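Local coordinates for sensor protein (Pseudomonas syringae pv. tomato, PDB 2R8R) that is the N-terminal sensor domain of KdpD, a membrane histidine kinase that probably binds ATP and phosphorylates itself on a histidine in two-component signalling, at residues H28-V42 and A52-R64. Sequence-based numbering, arbitrary orientation.
Sequences HAQLRQGVRVMAGVV and ALLNGLPQQPLLR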
ATOM      1  N   HIS A  28      15.170  -5.020   1.656  1.00 16.70           N
ATOM      2  CA  HIS A  28      16.333  -5.902   1.573  1.00 16.46           C
ATOM      3  C   HIS A  28      17.638  -5.129   1.585  1.00 16.44           C
ATOM      4  O   HIS A  28      18.609  -5.557   2.226  1.00 17.61           O
ATOM      5  CB  HIS A  28      16.231  -6.812   0.331  1.00 16.81           C
ATOM      6  CG  HIS A  28      15.458  -8.069   0.583  1.00 16.79           C
ATOM      7  ND1 HIS A  28      15.987  -9.139   1.276  1.00 16.28           N
ATOM      8  CD2 HIS A  28      14.179  -8.411   0.290  1.00 18.69           C
ATOM      9  CE1 HIS A  28      15.077 -10.089   1.387  1.00 16.98           C
ATOM     10  NE2 HIS A  28      13.971  -9.682   0.787  1.00 17.04           N
ATOM     11  N   ALA A  29      17.687  -3.987   0.905  1.00 16.03           N
ATOM     12  CA  ALA A  29      18.878  -3.146   0.986  1.00 16.18           C
ATOM     13  C   ALA A  29      19.098  -2.759   2.431  1.00 16.18           C
ATOM     14  O   ALA A  29      20.191  -2.902   2.936  1.00 17.19           O
ATOM     15  CB  ALA A  29      18.814  -1.898   0.060  1.00 15.28           C
ATOM     16  N   GLN A  30      18.062  -2.312   3.119  1.00 17.26           N
ATOM     17  CA  GLN A  30      18.182  -1.998   4.540  1.00 17.77           C
ATOM     18  C   GLN A  30      18.609  -3.201   5.393  1.00 17.97           C
ATOM     19  O   GLN A  30      19.445  -3.062   6.289  1.00 18.15           O
ATOM     20  CB  GLN A  30      16.865  -1.437   5.071  1.00 18.44           C
ATOM     21  CG  GLN A  30      16.416  -0.109   4.456  1.00 18.86           C
ATOM     22  CD  GLN A  30      17.448   1.023   4.563  1.00 19.44           C
ATOM     23  OE1 GLN A  30      17.929   1.507   3.549  1.00 17.04           O
ATOM     24  NE2 GLN A  30      17.761   1.450   5.777  1.00 17.92           N
ATOM     25  N   LEU A  31      18.051  -4.383   5.118  1.00 18.67           N
ATOM     26  CA  LEU A  31      18.392  -5.597   5.881  1.00 18.29           C
ATOM     27  C   LEU A  31      19.896  -5.873   5.747  1.00 19.32           C
ATOM     28  O   LEU A  31      20.587  -6.132   6.726  1.00 18.82           O
ATOM     29  CB  LEU A  31      17.558  -6.793   5.427  1.00 17.84           C
ATOM     30  CG  LEU A  31      17.646  -8.097   6.254  1.00 19.13           C
ATOM     31  CD1 LEU A  31      16.986  -7.954   7.668  1.00 18.65           C
ATOM     32  CD2 LEU A  31      17.061  -9.274   5.522  1.00 17.04           C
ATOM     33  N   ARG A  32      20.398  -5.769   4.519  1.00 20.54           N
ATOM     34  CA  ARG A  32      21.801  -5.976   4.231  1.00 20.64           C
ATOM     35  C   ARG A  32      22.721  -5.016   4.964  1.00 20.99           C
ATOM     36  O   ARG A  32      23.836  -5.375   5.299  1.00 20.87           O
ATOM     37  CB  ARG A  32      22.058  -5.838   2.733  1.00 20.79           C
ATOM     38  CG  ARG A  32      21.619  -7.036   1.953  1.00 20.76           C
ATOM     39  CD  ARG A  32      22.149  -6.962   0.549  1.00 22.37           C
ATOM     40  NE  ARG A  32      21.676  -5.802  -0.237  1.00 22.84           N
ATOM     41  CZ  ARG A  32      20.597  -5.785  -1.034  1.00 21.03           C
ATOM     42  NH1 ARG A  32      19.800  -6.845  -1.177  1.00 17.82           N
ATOM     43  NH2 ARG A  32      20.313  -4.673  -1.702  1.00 22.08           N
ATOM     44  N   GLN A  33      22.279  -3.794   5.177  1.00 21.26           N
ATOM     45  CA  GLN A  33      23.064  -2.831   5.915  1.00 22.15           C
ATOM     46  C   GLN A  33      22.891  -2.960   7.454  1.00 22.15           C
ATOM     47  O   GLN A  33      23.306  -2.069   8.201  1.00 23.14           O
ATOM     48  CB  GLN A  33      22.668  -1.431   5.452  1.00 22.36           C
ATOM     49  CG  GLN A  33      22.911  -1.167   3.957  1.00 24.37           C
ATOM     50  CD  GLN A  33      22.121   0.043   3.470  1.00 25.15           C
ATOM     51  OE1 GLN A  33      21.870   0.957   4.249  1.00 31.58           O
ATOM     52  NE2 GLN A  33      21.704   0.042   2.197  1.00 26.07           N
ATOM     53  N   GLY A  34      22.255  -4.038   7.917  1.00 21.76           N
ATOM     54  CA  GLY A  34      22.107  -4.328   9.341  1.00 21.22           C
ATOM     55  C   GLY A  34      20.864  -3.798  10.034  1.00 21.26           C
ATOM     56  O   GLY A  34      20.760  -3.926  11.246  1.00 21.50           O
ATOM     57  N   VAL A  35      19.928  -3.196   9.291  1.00 21.10           N
ATOM     58  CA  VAL A  35      18.693  -2.624   9.882  1.00 20.27           C
ATOM     59  C   VAL A  35      17.769  -3.751  10.342  1.00 19.98           C
ATOM     60  O   VAL A  35      17.579  -4.730   9.637  1.00 20.35           O
ATOM     61  CB  VAL A  35      17.949  -1.687   8.868  1.00 20.17           C
ATOM     62  CG1 VAL A  35      16.645  -1.111   9.451  1.00 18.92           C
ATOM     63  CG2 VAL A  35      18.874  -0.546   8.427  1.00 18.07           C
ATOM     64  N   ARG A  36      17.228  -3.621  11.542  1.00 19.44           N
ATOM     65  CA  ARG A  36      16.246  -4.541  12.045  1.00 19.55           C
ATOM     66  C   ARG A  36      14.900  -4.253  11.367  1.00 18.36           C
ATOM     67  O   ARG A  36      14.120  -3.410  11.802  1.00 17.70           O
ATOM     68  CB  ARG A  36      16.148  -4.447  13.586  1.00 19.97           C
ATOM     69  CG  ARG A  36      17.411  -4.957  14.344  1.00 21.50           C
ATOM     70  CD  ARG A  36      17.309  -4.686  15.867  1.00 23.48           C
ATOM     71  NE  ARG A  36      17.348  -3.245  16.158  1.00 27.51           N
ATOM     72  CZ  ARG A  36      16.320  -2.491  16.561  1.00 27.10           C
ATOM     73  NH1 ARG A  36      15.133  -3.014  16.794  1.00 24.51           N
ATOM     74  NH2 ARG A  36      16.506  -1.187  16.757  1.00 30.42           N
ATOM     75  N   VAL A  37      14.664  -4.981  10.293  1.00 18.05           N
ATOM     76  CA  VAL A  37      13.474  -4.851   9.467  1.00 18.05           C
ATOM     77  C   VAL A  37      12.418  -5.879   9.861  1.00 18.13           C
ATOM     78  O   VAL A  37      12.745  -7.016  10.143  1.00 18.53           O
ATOM     79  CB  VAL A  37      13.826  -5.036   7.963  1.00 18.06           C
ATOM     80  CG1 VAL A  37      12.564  -4.867   7.068  1.00 17.61           C
ATOM     81  CG2 VAL A  37      14.932  -4.069   7.561  1.00 14.87           C
HETATM   82  N   MSE A  38      11.164  -5.452   9.893  1.00 17.88           N
HETATM   83  CA  MSE A  38      10.040  -6.318  10.160  1.00 18.42           C
HETATM   84  C   MSE A  38       8.892  -6.018   9.170  1.00 17.59           C
HETATM   85  O   MSE A  38       8.537  -4.865   8.918  1.00 17.01           O
HETATM   86  CB  MSE A  38       9.547  -6.109  11.569  1.00 19.31           C
HETATM   87  CG  MSE A  38       8.437  -7.048  11.973  1.00 25.21           C
HETATM   88 SE   MSE A  38       9.077  -8.868  12.316  0.80 35.31          SE
HETATM   89  CE  MSE A  38       9.745  -8.422  14.089  1.00 32.94           C
ATOM     90  N   ALA A  39       8.354  -7.070   8.581  1.00 16.70           N
ATOM     91  CA  ALA A  39       7.154  -6.982   7.779  1.00 16.49           C
ATOM     92  C   ALA A  39       5.968  -6.997   8.734  1.00 16.31           C
ATOM     93  O   ALA A  39       5.790  -7.949   9.497  1.00 16.10           O
ATOM     94  CB  ALA A  39       7.095  -8.149   6.774  1.00 15.73           C
ATOM     95  N   GLY A  40       5.187  -5.915   8.709  1.00 16.50           N
ATOM     96  CA  GLY A  40       3.968  -5.797   9.523  1.00 16.20           C
ATOM     97  C   GLY A  40       2.758  -6.315   8.783  1.00 16.67           C
ATOM     98  O   GLY A  40       2.036  -7.195   9.263  1.00 17.09           O
ATOM     99  N   VAL A  41       2.540  -5.772   7.593  1.00 16.98           N
ATOM    100  CA  VAL A  41       1.573  -6.326   6.658  1.00 17.23           C
ATOM    101  C   VAL A  41       2.074  -6.140   5.237  1.00 17.69           C
ATOM    102  O   VAL A  41       2.386  -5.038   4.829  1.00 17.74           O
ATOM    103  CB  VAL A  41       0.118  -5.750   6.858  1.00 17.75           C
ATOM    104  CG1 VAL A  41       0.103  -4.238   6.993  1.00 14.17           C
ATOM    105  CG2 VAL A  41      -0.848  -6.311   5.765  1.00 15.03           C
ATOM    106  N   VAL A  42       2.149  -7.233   4.491  1.00 18.40           N
ATOM    107  CA  VAL A  42       2.626  -7.204   3.111  1.00 19.27           C
ATOM    108  C   VAL A  42       1.741  -8.097   2.264  1.00 20.33           C
ATOM    109  O   VAL A  42       1.555  -9.254   2.566  1.00 19.75           O
ATOM    110  CB  VAL A  42       4.118  -7.630   2.987  1.00 19.44           C
ATOM    111  CG1 VAL A  42       4.565  -7.658   1.503  1.00 18.82           C
ATOM    112  CG2 VAL A  42       5.011  -6.689   3.805  1.00 16.50           C
ATOM    113  N   ALA A  52       8.922 -14.561  -2.724  1.00 24.42           N
ATOM    114  CA  ALA A  52      10.340 -14.910  -2.419  1.00 24.22           C
ATOM    115  C   ALA A  52      11.113 -13.768  -1.726  1.00 23.69           C
ATOM    116  O   ALA A  52      11.981 -14.025  -0.897  1.00 23.56           O
ATOM    117  CB  ALA A  52      11.085 -15.397  -3.666  1.00 22.78           C
ATOM    118  N   LEU A  53      10.821 -12.510  -2.056  1.00 23.49           N
ATOM    119  CA  LEU A  53      11.417 -11.403  -1.296  1.00 23.65           C
ATOM    120  C   LEU A  53      10.891 -11.356   0.155  1.00 23.37           C
ATOM    121  O   LEU A  53      11.645 -11.172   1.105  1.00 24.02           O
ATOM    122  CB  LEU A  53      11.190 -10.063  -2.002  1.00 23.70           C
ATOM    123  CG  LEU A  53      12.038  -9.844  -3.261  1.00 23.65           C
ATOM    124  CD1 LEU A  53      11.764  -8.438  -3.833  1.00 21.53           C
ATOM    125  CD2 LEU A  53      13.526 -10.071  -2.950  1.00 19.78           C
ATOM    126  N   LEU A  54       9.596 -11.545   0.321  1.00 23.05           N
ATOM    127  CA  LEU A  54       9.015 -11.517   1.636  1.00 22.90           C
ATOM    128  C   LEU A  54       9.573 -12.616   2.554  1.00 23.38           C
ATOM    129  O   LEU A  54       9.770 -12.393   3.745  1.00 23.33           O
ATOM    130  CB  LEU A  54       7.498 -11.592   1.547  1.00 22.43           C
ATOM    131  CG  LEU A  54       6.708 -11.526   2.845  1.00 22.30           C
ATOM    132  CD1 LEU A  54       7.058 -10.244   3.623  1.00 19.62           C
ATOM    133  CD2 LEU A  54       5.203 -11.652   2.525  1.00 20.98           C
ATOM    134  N   ASN A  55       9.822 -13.786   2.005  1.00 24.09           N
ATOM    135  CA  ASN A  55      10.311 -14.905   2.800  1.00 24.73           C
ATOM    136  C   ASN A  55      11.753 -14.748   3.259  1.00 23.88           C
ATOM    137  O   ASN A  55      12.182 -15.480   4.137  1.00 24.20           O
ATOM    138  CB  ASN A  55      10.104 -16.246   2.057  1.00 25.50           C
ATOM    139  CG  ASN A  55       8.618 -16.709   2.082  1.00 29.86           C
ATOM    140  OD1 ASN A  55       8.188 -17.457   1.180  1.00 35.59           O
ATOM    141  ND2 ASN A  55       7.829 -16.265   3.115  1.00 28.75           N
ATOM    142  N   GLY A  56      12.485 -13.788   2.707  1.00 22.98           N
ATOM    143  CA  GLY A  56      13.786 -13.408   3.246  1.00 22.39           C
ATOM    144  C   GLY A  56      13.801 -12.332   4.335  1.00 22.28           C
ATOM    145  O   GLY A  56      14.874 -11.912   4.775  1.00 21.82           O
ATOM    146  N   LEU A  57      12.624 -11.857   4.746  1.00 21.65           N
ATOM    147  CA  LEU A  57      12.502 -10.788   5.707  1.00 21.45           C
ATOM    148  C   LEU A  57      11.794 -11.305   6.954  1.00 21.99           C
ATOM    149  O   LEU A  57      10.895 -12.149   6.848  1.00 22.71           O
ATOM    150  CB  LEU A  57      11.683  -9.627   5.114  1.00 22.01           C
ATOM    151  CG  LEU A  57      12.280  -8.860   3.934  1.00 20.02           C
ATOM    152  CD1 LEU A  57      11.209  -8.004   3.239  1.00 18.05           C
ATOM    153  CD2 LEU A  57      13.466  -8.026   4.370  1.00 16.86           C
ATOM    154  N   PRO A  58      12.189 -10.814   8.147  1.00 21.89           N
ATOM    155  CA  PRO A  58      11.412 -11.152   9.319  1.00 21.76           C
ATOM    156  C   PRO A  58       9.959 -10.689   9.148  1.00 22.48           C
ATOM    157  O   PRO A  58       9.697  -9.631   8.532  1.00 21.50           O
ATOM    158  CB  PRO A  58      12.108 -10.365  10.431  1.00 21.88           C
ATOM    159  CG  PRO A  58      13.510 -10.174   9.912  1.00 21.97           C
ATOM    160  CD  PRO A  58      13.321  -9.927   8.483  1.00 21.56           C
ATOM    161  N   GLN A  59       9.034 -11.474   9.707  1.00 22.90           N
ATOM    162  CA  GLN A  59       7.606 -11.237   9.525  1.00 23.28           C
ATOM    163  C   GLN A  59       6.867 -11.306  10.841  1.00 23.20           C
ATOM    164  O   GLN A  59       7.113 -12.213  11.646  1.00 23.10           O
ATOM    165  CB  GLN A  59       7.056 -12.263   8.567  1.00 23.45           C
ATOM    166  CG  GLN A  59       7.562 -12.083   7.132  1.00 23.89           C
ATOM    167  CD  GLN A  59       7.279 -13.302   6.308  1.00 26.21           C
ATOM    168  OE1 GLN A  59       6.184 -13.824   6.348  1.00 26.90           O
ATOM    169  NE2 GLN A  59       8.254 -13.758   5.559  1.00 28.94           N
ATOM    170  N   GLN A  60       5.967 -10.337  11.065  1.00 23.00           N
ATOM    171  CA  GLN A  60       5.155 -10.317  12.279  1.00 22.33           C
ATOM    172  C   GLN A  60       3.806 -10.973  12.012  1.00 22.29           C
ATOM    173  O   GLN A  60       3.043 -10.461  11.230  1.00 21.69           O
ATOM    174  CB  GLN A  60       4.970  -8.885  12.733  1.00 22.31           C
ATOM    175  CG  GLN A  60       4.211  -8.708  14.037  1.00 22.15           C
ATOM    176  CD  GLN A  60       5.009  -9.142  15.248  1.00 25.34           C
ATOM    177  OE1 GLN A  60       6.120  -8.645  15.493  1.00 25.02           O
ATOM    178  NE2 GLN A  60       4.443 -10.095  16.029  1.00 27.52           N
ATOM    179  N   PRO A  61       3.500 -12.118  12.649  1.00 22.48           N
ATOM    180  CA  PRO A  61       2.187 -12.703  12.355  1.00 23.30           C
ATOM    181  C   PRO A  61       1.002 -11.707  12.406  1.00 24.14           C
ATOM    182  O   PRO A  61       0.903 -10.871  13.292  1.00 24.27           O
ATOM    183  CB  PRO A  61       2.048 -13.805  13.408  1.00 22.62           C
ATOM    184  CG  PRO A  61       3.434 -14.255  13.612  1.00 22.78           C
ATOM    185  CD  PRO A  61       4.268 -12.960  13.568  1.00 22.88           C
ATOM    186  N   LEU A  62       0.117 -11.803  11.438  1.00 25.55           N
ATOM    187  CA  LEU A  62      -1.098 -11.001  11.438  1.00 26.29           C
ATOM    188  C   LEU A  62      -2.090 -11.456  12.515  1.00 27.64           C
ATOM    189  O   LEU A  62      -2.067 -12.603  12.988  1.00 26.97           O
ATOM    190  CB  LEU A  62      -1.772 -11.067  10.057  1.00 25.55           C
ATOM    191  CG  LEU A  62      -0.931 -10.585   8.871  1.00 25.57           C
ATOM    192  CD1 LEU A  62      -1.584 -11.072   7.548  1.00 24.37           C
ATOM    193  CD2 LEU A  62      -0.683  -9.040   8.854  1.00 20.41           C
ATOM    194  N   LEU A  63      -2.984 -10.543  12.875  1.00 29.56           N
ATOM    195  CA  LEU A  63      -4.162 -10.901  13.671  1.00 30.82           C
ATOM    196  C   LEU A  63      -5.309 -11.305  12.757  1.00 32.13           C
ATOM    197  O   LEU A  63      -5.718 -10.541  11.898  1.00 32.15           O
ATOM    198  CB  LEU A  63      -4.611  -9.715  14.536  1.00 31.10           C
ATOM    199  CG  LEU A  63      -3.637  -9.096  15.550  1.00 30.36           C
ATOM    200  CD1 LEU A  63      -4.174  -7.757  16.036  1.00 29.04           C
ATOM    201  CD2 LEU A  63      -3.390 -10.054  16.707  1.00 29.17           C
ATOM    202  N   ARG A  64      -5.841 -12.501  12.970  1.00 33.98           N
ATOM    203  CA  ARG A  64      -7.065 -12.942  12.312  1.00 35.34           C
ATOM    204  C   ARG A  64      -8.311 -12.737  13.166  1.00 34.77           C
ATOM    205  O   ARG A  64      -8.338 -13.151  14.312  1.00 35.50           O
ATOM    206  CB  ARG A  64      -6.932 -14.415  11.914  1.00 35.62           C
ATOM    207  CG  ARG A  64      -6.216 -14.538  10.572  1.00 37.89           C
ATOM    208  CD  ARG A  64      -5.461 -15.843  10.366  1.00 38.54           C
ATOM    209  NE  ARG A  64      -4.499 -15.639   9.280  1.00 41.95           N
ATOM    210  CZ  ARG A  64      -3.268 -15.145   9.421  1.00 42.28           C
ATOM    211  NH1 ARG A  64      -2.795 -14.809  10.627  1.00 44.42           N
ATOM    212  NH2 ARG A  64      -2.502 -14.997   8.344  1.00 40.96           N
TER
HETATM  213  O   HOH W   1       1.699  -7.991  11.906  1.00 21.95           O
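Ala39 uses both of its backbone polar groups on Pro58 and Gln60, a worked example of how a residue on the outermost strand of a P-loop NTPase-type parallel sheet can be satisfied without a further full strand. The Ala39 N-H reaches Pro58 O at 2.9 Å (N-H...O 168°), and Ala39 O accepts from Gln60 N at 2.9 Å, a single parallel bridge centred on Gln59. On its other side, strand 37-39 pairs through Met38 with Leu87 and Leu89. Beyond the bridge, a water donates to Gly40 O (2.8 Å) and Gln60 O (2.9 Å), although more acceptors lie in its reach than it has protons. Apolar groups fill in around these bonds: Leu54 CD1 touches Ala39 CB at 3.8 Å, the Leu54 and Val42 side chains meet tip to tip, and a bend at chi2 (74°) brings Met38 SE to 3.9 Å from Pro58 CB. Gln59 NE2 adds weak bonds to Leu54 O and Leu57 O. Just ahead of the type I turn Leu54-Leu57, Leu53 O takes two donors from opposite faces of its carbonyl plane, Gly56 N and the imidazole of His28 in the C-terminal part of helix 19-32. The imidazole bond is short and straight (NE2 to Leu53 O 2.8 Å, 163°) and runs close to the ring plane, while over one ring face Leu57 makes a CH-pi contact, its CD2 3.9 Å from the His28 ring centroid.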